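PDB 5XEM: cysteine synthase from Fusobacterium nucleatum subsp. nucleatum strain ATCC 25586, which probably makes L-cysteine and acetate from O-acetyl-L-serine and hydrogen sulfide with the help of pyridoxal 5'-phosphate, and also produces hydrogen sulfide. Local coordinates for residues 14-19 with 161-166; 50-55 with 153-158; 203-206 with 212-215; 207-210 with 216-219. One frame throughout, in Å; residues are numbered along the deposited sequence.

Overall arrangement
Interactions 1 and 2 share helix 151-167 and touch each other, with 50-55/153-158 nested inside the chain loop closed by 14-19/161-166. Interactions 3 and 4 lie farther along the chain, their centres about 8 Å apart: interaction 3 ties helix 211-214 to strand 200-206, and interaction 4 joins the loops before and after that helix. Interactions 2 and 4 sit on opposite sides of the chain's centre. All four are partly buried. Carboxylates dominate the first three: Glu163 takes backbone N-H groups of a loop, Glu158 pairs with a lysine of each helix, and Glu205 receives the start of a helix. Interaction 4, with much of its 216-219 side exposed, relies instead on serine hydroxyls and a proline-tyrosine contact.

Interaction 1: 14-19 with 161-166; sequences IGNTPL and AEEILK
A loop leading into strand 19-21 is pinned to helix 151-167 by one buried carboxylate, that of Glu163, which reaches the backbone of Asn16 and Thr17. Asn16 N donates to Glu163 OE2 at 2.9 Å, with an N-H...O angle of 159°. The donor comes in obliquely from above the carboxylate plane, 49° out of it. A weaker bond runs from Thr17 N to Glu163 OE1 at 3.4 Å, and the two carboxylate oxygens thus serve successive amides. Glu163 suits this place because its chain, extended beyond CG, spans the gap between helix and loop, where the nearest CA atoms, those of Asn16 and Glu163, are 6.6 Å apart.

In the fold-type II pyridoxal-phosphate enzymes, to which the cysteine synthase family belongs, a mixed sheet forms the core of the larger domain. Strand 19-21 is its outermost strand on this side within the chain, and Leu19 makes backbone hydrogen bonds to the second subunit. The neighbouring strand 31-36 supplies Lys35, which with Arg48 forms salt bridges to Glu163 OE1. These cations probably help keep the buried glutamate ionised. Thr17 OG1 belongs to the same cluster, hydrogen-bonded to Glu37 and Lys35.

The Asn16 amide lies stacked over the Glu163 carboxylate, their planes 19° apart, with OD1 3.9 Å from Glu163 OE2. A water links Asn16 and Lys166: it donates to Asn16 OD1 at 2.8 Å and accepts from Lys166 NZ at 2.8 Å. Gly15 has a positive phi, a backbone shape glycine adopts easily, and its C lies 3.9 Å from Glu163 OE2.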
loop_
_atom_site.group_PDB
_atom_site.type_symbol
_atom_site.label_atom_id
_atom_site.label_comp_id
_atom_site.label_asym_id
_atom_site.label_seq_id
_atom_site.Cartn_x
_atom_site.Cartn_y
_atom_site.Cartn_z
ATOM N N ILE A 14 2.586 1.402 11.869
ATOM C CA ILE A 14 1.284 0.807 12.152
ATOM C C ILE A 14 0.441 1.861 12.865
ATOM O O ILE A 14 0.910 2.530 13.799
ATOM C CB ILE A 14 1.405 -0.482 12.994
ATOM C CG1 ILE A 14 2.155 -1.559 12.188
ATOM C CG2 ILE A 14 0.019 -1.021 13.412
ATOM C CD1 ILE A 14 2.540 -2.816 12.980
ATOM N N GLY A 15 -0.797 2.003 12.416
ATOM C CA GLY A 15 -1.747 2.915 13.007
ATOM C C GLY A 15 -1.621 4.328 12.496
ATOM O O GLY A 15 -0.921 4.600 11.532
ATOM N N ASN A 16 -2.332 5.240 13.139
ATOM C CA ASN A 16 -2.415 6.619 12.684
ATOM C C ASN A 16 -2.767 6.746 11.206
ATOM O O ASN A 16 -2.120 7.442 10.420
ATOM C CB ASN A 16 -1.141 7.356 13.058
ATOM C CG ASN A 16 -1.013 7.471 14.555
ATOM O OD1 ASN A 16 -1.858 8.086 15.199
ATOM N ND2 ASN A 16 -0.050 6.791 15.121
ATOM N N THR A 17 -3.800 6.024 10.834
ATOM C CA THR A 17 -4.236 5.958 9.450
ATOM C C THR A 17 -5.151 7.130 9.141
ATOM O O THR A 17 -5.819 7.642 10.027
ATOM C CB THR A 17 -5.006 4.667 9.166
ATOM O OG1 THR A 17 -6.074 4.536 10.107
ATOM C CG2 THR A 17 -4.042 3.454 9.311
ATOM N N PRO A 18 -5.225 7.513 7.880
ATOM C CA PRO A 18 -6.053 8.677 7.551
ATOM C C PRO A 18 -7.550 8.406 7.451
ATOM O O PRO A 18 -7.982 7.262 7.149
ATOM C CB PRO A 18 -5.485 9.117 6.209
ATOM C CG PRO A 18 -4.937 7.868 5.596
ATOM C CD PRO A 18 -4.404 7.057 6.744
ATOM N N LEU A 19 -8.328 9.459 7.707
ATOM C CA LEU A 19 -9.784 9.480 7.523
ATOM C C LEU A 19 -10.013 10.356 6.297
ATOM O O LEU A 19 -9.569 11.492 6.266
ATOM C CB LEU A 19 -10.486 10.191 8.687
ATOM C CG LEU A 19 -11.356 9.449 9.681
ATOM C CD1 LEU A 19 -12.186 10.458 10.479
ATOM C CD2 LEU A 19 -12.252 8.398 9.034
ATOM N N ALA A 161 -10.133 3.549 17.547
ATOM C CA ALA A 161 -11.206 4.417 18.069
ATOM C C ALA A 161 -10.723 5.812 18.480
ATOM O O ALA A 161 -11.407 6.804 18.203
ATOM C CB ALA A 161 -11.924 3.762 19.241
ATOM N N GLU A 162 -9.569 5.873 19.121
ATOM C CA GLU A 162 -8.997 7.157 19.542
ATOM C C GLU A 162 -8.645 8.039 18.364
ATOM O O GLU A 162 -8.821 9.260 18.431
ATOM C CB GLU A 162 -7.795 6.968 20.467
ATOM C CG GLU A 162 -8.129 6.358 21.826
ATOM C CD GLU A 162 -8.948 7.264 22.761
ATOM O OE1 GLU A 162 -9.185 8.449 22.441
ATOM O OE2 GLU A 162 -9.383 6.776 23.828
ATOM N N GLU A 163 -8.155 7.436 17.278
ATOM C CA GLU A 163 -7.819 8.183 16.095
ATOM C C GLU A 163 -9.049 8.748 15.430
ATOM O O GLU A 163 -9.018 9.867 14.933
ATOM C CB GLU A 163 -7.020 7.300 15.117
ATOM C CG GLU A 163 -5.705 6.798 15.697
ATOM C CD GLU A 163 -5.087 5.699 14.848
ATOM O OE1 GLU A 163 -5.540 5.546 13.697
ATOM O OE2 GLU A 163 -4.169 4.999 15.328
ATOM N N ILE A 164 -10.136 7.987 15.421
ATOM C CA ILE A 164 -11.412 8.439 14.880
ATOM C C ILE A 164 -11.931 9.627 15.709
ATOM O O ILE A 164 -12.315 10.661 15.145
ATOM C CB ILE A 164 -12.445 7.293 14.894
ATOM C CG1 ILE A 164 -12.073 6.234 13.840
ATOM C CG2 ILE A 164 -13.851 7.827 14.643
ATOM C CD1 ILE A 164 -12.893 4.940 14.011
ATOM N N LEU A 165 -11.896 9.484 17.036
ATOM C CA LEU A 165 -12.346 10.553 17.943
ATOM C C LEU A 165 -11.511 11.811 17.735
ATOM O O LEU A 165 -12.053 12.932 17.620
ATOM C CB LEU A 165 -12.295 10.085 19.406
ATOM C CG LEU A 165 -13.326 9.013 19.784
ATOM C CD1 LEU A 165 -13.037 8.455 21.170
ATOM C CD2 LEU A 165 -14.741 9.573 19.688
ATOM N N LYS A 166 -10.202 11.629 17.624
ATOM C CA LYS A 166 -9.282 12.769 17.515
ATOM C C LYS A 166 -9.490 13.472 16.202
ATOM O O LYS A 166 -9.586 14.705 16.165
ATOM C CB LYS A 166 -7.811 12.336 17.651
ATOM C CG LYS A 166 -6.791 13.491 17.594
ATOM C CD LYS A 166 -5.346 12.998 17.668
ATOM C CE LYS A 166 -4.821 12.479 16.329
ATOM N NZ LYS A 166 -5.287 11.106 15.954
HETATM O O HOH W 1 -3.739 9.836 14.023
#

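Interaction 2: 50-55 with 153-158; sequences ALKMIE and PKAHYE
Glu158 gathers two lysines with its carboxylate: Lys52 NZ donates to Glu158 OE1 at 3.1 Å, while Lys154 NZ makes a weak bond to Glu158 OE2 at 3.4 Å. This salt-bridge network joins helix 46-60, which begins at the lysine predicted to carry the cofactor, to helix 151-167; the local axes approach to 9.3 Å and cross at 116°. Lys52 NZ meets OE1 on the syn side, 20° out of the carboxylate plane, and the side chains of Lys52 and Glu158 run at about a right angle to each other. Glu158 and Lys154 are one helical turn apart, which lets both project on the same flank of their helix.

Lysine suits position 52 because its long aliphatic part does the packing while its tip does the pairing. The chain leaves with CG anti to its backbone N (chi1 -168°) and stays extended until it bends at the last torsion, bringing the ammonium to the glutamate. On the way CD passes 3.8 Å from Ala155 CA, and the small methyl of Ala155 lets the helices come close. Lys52 also has Glu56 as a long, weak ion partner. The two ammonium groups are near neighbours, with Lys52 NZ 3.8 Å from Lys154 NZ, and the carboxylate they share probably offsets their repulsion. Still closer, Lys154 NZ lies 3.2 Å from Lys52 CE.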
loop_
_atom_site.group_PDB
_atom_site.type_symbol
_atom_site.label_atom_id
_atom_site.label_comp_id
_atom_site.label_asym_id
_atom_site.label_seq_id
_atom_site.Cartn_x
_atom_site.Cartn_y
_atom_site.Cartn_z
ATOM N N ALA A 50 -1.955 -7.879 15.062
ATOM C CA ALA A 50 -0.718 -8.642 15.013
ATOM C C ALA A 50 0.302 -8.064 16.002
ATOM O O ALA A 50 0.919 -8.797 16.769
ATOM C CB ALA A 50 -0.150 -8.647 13.598
ATOM N N LEU A 51 0.466 -6.746 15.959
ATOM C CA LEU A 51 1.409 -6.079 16.838
ATOM C C LEU A 51 1.016 -6.260 18.293
ATOM O O LEU A 51 1.843 -6.656 19.117
ATOM C CB LEU A 51 1.485 -4.599 16.541
ATOM C CG LEU A 51 2.529 -3.815 17.346
ATOM C CD1 LEU A 51 3.925 -4.401 17.148
ATOM C CD2 LEU A 51 2.469 -2.343 16.978
ATOM N N LYS A 52 -0.228 -5.961 18.625
ATOM C CA LYS A 52 -0.601 -6.044 20.026
ATOM C C LYS A 52 -0.584 -7.477 20.564
ATOM O O LYS A 52 -0.111 -7.704 21.689
ATOM C CB LYS A 52 -1.936 -5.384 20.316
ATOM C CG LYS A 52 -2.132 -5.236 21.835
ATOM C CD LYS A 52 -3.287 -4.356 22.247
ATOM C CE LYS A 52 -3.409 -4.243 23.761
ATOM N NZ LYS A 52 -2.344 -3.421 24.376
ATOM N N MET A 53 -1.084 -8.442 19.787
ATOM C CA MET A 53 -1.042 -9.840 20.233
ATOM C C MET A 53 0.388 -10.295 20.462
ATOM O O MET A 53 0.683 -10.977 21.478
ATOM C CB MET A 53 -1.760 -10.766 19.253
ATOM C CG MET A 53 -3.255 -10.533 19.209
ATOM S SD MET A 53 -4.156 -11.775 18.250
ATOM C CE MET A 53 -3.501 -11.506 16.592
ATOM N N ILE A 54 1.295 -9.909 19.560
ATOM C CA ILE A 54 2.684 -10.339 19.710
ATOM C C ILE A 54 3.354 -9.625 20.876
ATOM O O ILE A 54 3.987 -10.270 21.715
ATOM C CB ILE A 54 3.518 -10.159 18.416
ATOM C CG1 ILE A 54 3.048 -11.133 17.343
ATOM C CG2 ILE A 54 5.014 -10.376 18.704
ATOM C CD1 ILE A 54 3.048 -12.590 17.722
ATOM N N GLU A 55 3.204 -8.305 20.932
ATOM C CA GLU A 55 3.849 -7.520 21.991
ATOM C C GLU A 55 3.369 -7.936 23.385
ATOM O O GLU A 55 4.205 -8.124 24.282
ATOM C CB GLU A 55 3.653 -6.047 21.786
ATOM C CG GLU A 55 4.540 -5.476 20.702
ATOM C CD GLU A 55 4.464 -3.971 20.664
ATOM O OE1 GLU A 55 3.464 -3.357 21.104
ATOM O OE2 GLU A 55 5.433 -3.393 20.149
ATOM N N PRO A 153 -9.682 -7.050 19.928
ATOM C CA PRO A 153 -10.508 -5.848 20.146
ATOM C C PRO A 153 -9.821 -4.747 20.964
ATOM O O PRO A 153 -10.043 -3.551 20.706
ATOM C CB PRO A 153 -11.764 -6.378 20.859
ATOM C CG PRO A 153 -11.413 -7.732 21.329
ATOM C CD PRO A 153 -10.334 -8.272 20.418
ATOM N N LYS A 154 -8.973 -5.109 21.929
ATOM C CA LYS A 154 -8.290 -4.044 22.703
ATOM C C LYS A 154 -7.355 -3.146 21.866
ATOM O O LYS A 154 -7.206 -1.981 22.171
ATOM C CB LYS A 154 -7.515 -4.601 23.891
ATOM C CG LYS A 154 -8.442 -5.140 24.968
ATOM C CD LYS A 154 -7.728 -5.782 26.159
ATOM C CE LYS A 154 -6.813 -4.793 26.846
ATOM N NZ LYS A 154 -5.622 -4.624 25.977
ATOM N N ALA A 155 -6.733 -3.685 20.818
ATOM C CA ALA A 155 -5.887 -2.886 19.940
ATOM C C ALA A 155 -6.703 -1.746 19.321
ATOM O O ALA A 155 -6.270 -0.594 19.324
ATOM C CB ALA A 155 -5.252 -3.772 18.848
ATOM N N HIS A 156 -7.922 -2.064 18.893
ATOM C CA HIS A 156 -8.825 -1.095 18.244
ATOM C C HIS A 156 -9.462 -0.166 19.263
ATOM O O HIS A 156 -9.696 1.010 18.990
ATOM C CB HIS A 156 -9.906 -1.833 17.477
ATOM C CG HIS A 156 -9.358 -2.669 16.317
ATOM N ND1 HIS A 156 -8.815 -2.107 15.216
ATOM C CD2 HIS A 156 -9.272 -4.042 16.147
ATOM C CE1 HIS A 156 -8.400 -3.092 14.369
ATOM N NE2 HIS A 156 -8.712 -4.280 14.932
ATOM N N TYR A 157 -9.759 -0.714 20.435
ATOM C CA TYR A 157 -10.248 0.117 21.558
ATOM C C TYR A 157 -9.238 1.220 21.894
ATOM O O TYR A 157 -9.632 2.374 22.125
ATOM C CB TYR A 157 -10.494 -0.792 22.746
ATOM C CG TYR A 157 -10.925 -0.124 24.026
ATOM C CD1 TYR A 157 -12.272 0.066 24.304
ATOM C CD2 TYR A 157 -9.983 0.230 25.003
ATOM C CE1 TYR A 157 -12.683 0.644 25.506
ATOM C CE2 TYR A 157 -10.377 0.814 26.201
ATOM C CZ TYR A 157 -11.730 1.007 26.445
ATOM O OH TYR A 157 -12.144 1.570 27.632
ATOM N N GLU A 158 -7.956 0.858 21.886
ATOM C CA GLU A 158 -6.839 1.748 22.255
ATOM C C GLU A 158 -6.351 2.706 21.196
ATOM O O GLU A 158 -5.869 3.790 21.535
ATOM C CB GLU A 158 -5.656 0.923 22.759
ATOM C CG GLU A 158 -6.003 0.258 24.089
ATOM C CD GLU A 158 -4.930 -0.661 24.606
ATOM O OE1 GLU A 158 -3.887 -0.820 23.936
ATOM O OE2 GLU A 158 -5.144 -1.253 25.683
#

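Interaction 3: 203-206 with 212-215; sequences PVEP and LSKG
The Glu205 carboxylate turns its two oxygens to the first turn of helix 211-214. On OE1 the syn lone pair receives Leu212 N at 2.8 Å, with an N-H...O angle of 158°. OE2 takes two donors from Ser213: the backbone N at 2.9 Å, on the syn side and 17° out of the carboxylate plane, and the hydroxyl OG at 2.6 Å, nearly in line with the C-O bond. Leu212 CB packs 3.2 Å from Glu205 OE1, beside the polar grip.

The glutamate gets there by an extended chain from strand 200-206, with CG set between the backbone N and the carbonyl carbon (chi1 72°). Helix 211-214 follows that strand and belongs with strand 245-247 to a beta-alpha-beta unit; Glu205 and Ser213 both also touch Val246. Serine fits at 213 because a short side chain can fold its hydroxyl back beside its own N-H, so that one residue gives two bonds.

The buried carboxylate accepts three hydrogen bonds from an N-terminal helical turn, whose first N-H groups point out of its N-terminal end, and this would probably stabilise its negative charge.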
loop_
_atom_site.group_PDB
_atom_site.type_symbol
_atom_site.label_atom_id
_atom_site.label_comp_id
_atom_site.label_asym_id
_atom_site.label_seq_id
_atom_site.Cartn_x
_atom_site.Cartn_y
_atom_site.Cartn_z
ATOM N N PRO A 203 -22.197 -3.518 12.944
ATOM C CA PRO A 203 -21.430 -4.500 12.212
ATOM C C PRO A 203 -22.096 -4.820 10.878
ATOM O O PRO A 203 -23.338 -4.681 10.749
ATOM C CB PRO A 203 -21.459 -5.707 13.146
ATOM C CG PRO A 203 -22.821 -5.650 13.753
ATOM C CD PRO A 203 -23.147 -4.185 13.862
ATOM N N VAL A 204 -21.289 -5.245 9.892
ATOM C CA VAL A 204 -21.790 -5.703 8.619
ATOM C C VAL A 204 -21.343 -7.152 8.446
ATOM O O VAL A 204 -20.221 -7.511 8.809
ATOM C CB VAL A 204 -21.258 -4.864 7.421
ATOM C CG1 VAL A 204 -21.980 -5.297 6.144
ATOM C CG2 VAL A 204 -21.372 -3.353 7.684
ATOM N N GLU A 205 -22.233 -7.984 7.928
ATOM C CA GLU A 205 -21.890 -9.366 7.581
ATOM C C GLU A 205 -22.312 -9.653 6.146
ATOM O O GLU A 205 -23.068 -8.877 5.544
ATOM C CB GLU A 205 -22.535 -10.333 8.595
ATOM C CG GLU A 205 -24.040 -10.480 8.479
ATOM C CD GLU A 205 -24.631 -11.431 9.513
ATOM O OE1 GLU A 205 -23.853 -12.086 10.247
ATOM O OE2 GLU A 205 -25.878 -11.526 9.579
ATOM N N PRO A 206 -21.795 -10.737 5.550
ATOM C CA PRO A 206 -22.210 -11.039 4.186
ATOM C C PRO A 206 -23.686 -11.440 4.142
ATOM O O PRO A 206 -24.121 -12.285 4.947
ATOM C CB PRO A 206 -21.326 -12.232 3.804
ATOM C CG PRO A 206 -20.196 -12.191 4.746
ATOM C CD PRO A 206 -20.735 -11.634 6.012
ATOM N N LEU A 212 -25.265 -13.755 12.059
ATOM C CA LEU A 212 -25.759 -12.904 13.145
ATOM C C LEU A 212 -27.223 -12.557 12.952
ATOM O O LEU A 212 -27.985 -12.448 13.945
ATOM C CB LEU A 212 -24.952 -11.600 13.240
ATOM C CG LEU A 212 -23.429 -11.731 13.481
ATOM C CD1 LEU A 212 -22.774 -10.354 13.560
ATOM C CD2 LEU A 212 -23.159 -12.520 14.746
ATOM N N SER A 213 -27.634 -12.361 11.703
ATOM C CA SER A 213 -28.960 -11.814 11.424
ATOM C C SER A 213 -29.983 -12.917 11.203
ATOM O O SER A 213 -31.142 -12.723 11.519
ATOM C CB SER A 213 -28.941 -10.832 10.242
ATOM O OG SER A 213 -28.471 -11.433 9.042
ATOM N N LYS A 214 -29.557 -14.065 10.681
ATOM C CA LYS A 214 -30.483 -15.184 10.414
ATOM C C LYS A 214 -30.099 -16.532 10.957
ATOM O O LYS A 214 -30.876 -17.471 10.820
ATOM C CB LYS A 214 -30.752 -15.311 8.917
ATOM C CG LYS A 214 -31.331 -14.051 8.290
ATOM C CD LYS A 214 -31.689 -14.286 6.834
ATOM C CE LYS A 214 -32.473 -13.130 6.233
ATOM N NZ LYS A 214 -33.340 -13.665 5.142
ATOM N N GLY A 215 -28.907 -16.670 11.536
ATOM C CA GLY A 215 -28.535 -17.866 12.270
ATOM C C GLY A 215 -28.056 -19.008 11.383
ATOM O O GLY A 215 -28.093 -20.169 11.806
#

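Interaction 4: 207-210 with 216-219; sequences ASSP and YIGP
Ser208 OG donates to Pro219 O at 2.9 Å, lying in the carbonyl plane on a lone pair, with a C=O...O angle of 141°. The next serine works the other way: Ser209 OG accepts from Gly218 N at 3.1 Å along a nearly straight N-H...O line of 162°. Two hydroxyls thus satisfy one carbonyl and one amide of an extended stretch of loop that has no regular backbone pairing with its partner. Ser209 reaches its amide because OG points opposite its own backbone N. Glycine at 218 suits the close passage, with CA 3.3 Å from Ser208 O.

At the other end Pro210 lies on the Tyr216 ring. Its CG sits 3.8 Å from the ring centroid, 23° off the normal and displaced toward the rim, a CH-pi contact, and CD reaches to 3.5 Å from Tyr216 CE1. Pro210, lacking an N-H, cannot donate to Tyr216 O, though its N stays close to it.

Pro210 holds the N-cap position of helix 211-214; residues 207-210 lead from strand 200-206 into that helix, and 216-219 follow it on the way to strand 245-247. Ala207 makes a backbone hydrogen bond with Cys247 of that last strand.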
loop_
_atom_site.group_PDB
_atom_site.type_symbol
_atom_site.label_atom_id
_atom_site.label_comp_id
_atom_site.label_asym_id
_atom_site.label_seq_id
_atom_site.Cartn_x
_atom_site.Cartn_y
_atom_site.Cartn_z
ATOM N N ALA A 207 -24.424 -10.888 3.198
ATOM C CA ALA A 207 -25.833 -11.279 3.036
ATOM C C ALA A 207 -25.986 -12.765 2.774
ATOM O O ALA A 207 -26.981 -13.331 3.218
ATOM C CB ALA A 207 -26.521 -10.471 1.930
ATOM N N SER A 208 -25.043 -13.410 2.068
ATOM C CA SER A 208 -25.148 -14.857 1.817
ATOM C C SER A 208 -24.475 -15.729 2.902
ATOM O O SER A 208 -24.391 -16.954 2.774
ATOM C CB SER A 208 -24.612 -15.211 0.430
ATOM O OG SER A 208 -23.371 -14.620 0.228
ATOM N N SER A 209 -23.995 -15.100 3.960
ATOM C CA SER A 209 -23.615 -15.832 5.156
ATOM C C SER A 209 -24.056 -15.089 6.403
ATOM O O SER A 209 -23.231 -14.657 7.221
ATOM C CB SER A 209 -22.124 -16.112 5.186
ATOM O OG SER A 209 -21.868 -17.146 6.134
ATOM N N PRO A 210 -25.376 -15.024 6.606
ATOM C CA PRO A 210 -25.987 -14.150 7.573
ATOM C C PRO A 210 -26.114 -14.795 8.947
ATOM O O PRO A 210 -27.242 -14.943 9.478
ATOM C CB PRO A 210 -27.330 -13.899 6.940
ATOM C CG PRO A 210 -27.686 -15.223 6.380
ATOM C CD PRO A 210 -26.406 -15.775 5.858
ATOM N N TYR A 216 -27.602 -18.706 10.160
ATOM C CA TYR A 216 -27.007 -19.740 9.305
ATOM C C TYR A 216 -25.887 -19.157 8.506
ATOM O O TYR A 216 -25.804 -17.938 8.346
ATOM C CB TYR A 216 -28.031 -20.387 8.334
ATOM C CG TYR A 216 -28.595 -19.485 7.229
ATOM C CD1 TYR A 216 -27.892 -19.240 6.063
ATOM C CD2 TYR A 216 -29.882 -18.915 7.345
ATOM C CE1 TYR A 216 -28.427 -18.451 5.046
ATOM C CE2 TYR A 216 -30.406 -18.116 6.342
ATOM C CZ TYR A 216 -29.676 -17.884 5.196
ATOM O OH TYR A 216 -30.184 -17.069 4.179
ATOM N N ILE A 217 -25.029 -20.037 8.014
ATOM C CA ILE A 217 -23.921 -19.634 7.168
ATOM C C ILE A 217 -24.054 -20.193 5.742
ATOM O O ILE A 217 -24.808 -21.134 5.459
ATOM C CB ILE A 217 -22.538 -19.991 7.777
ATOM C CG1 ILE A 217 -22.338 -21.501 7.893
ATOM C CG2 ILE A 217 -22.339 -19.285 9.115
ATOM C CD1 ILE A 217 -20.876 -21.900 8.037
ATOM N N GLY A 218 -23.301 -19.595 4.838
ATOM C CA GLY A 218 -23.351 -19.966 3.450
ATOM C C GLY A 218 -22.099 -19.453 2.760
ATOM O O GLY A 218 -21.285 -18.782 3.375
ATOM N N PRO A 219 -21.965 -19.738 1.462
ATOM C CA PRO A 219 -20.820 -19.256 0.707
ATOM C C PRO A 219 -20.938 -17.767 0.414
ATOM O O PRO A 219 -22.040 -17.246 0.189
ATOM C CB PRO A 219 -20.895 -20.093 -0.571
ATOM C CG PRO A 219 -22.365 -20.258 -0.787
ATOM C CD PRO A 219 -22.988 -20.329 0.589
#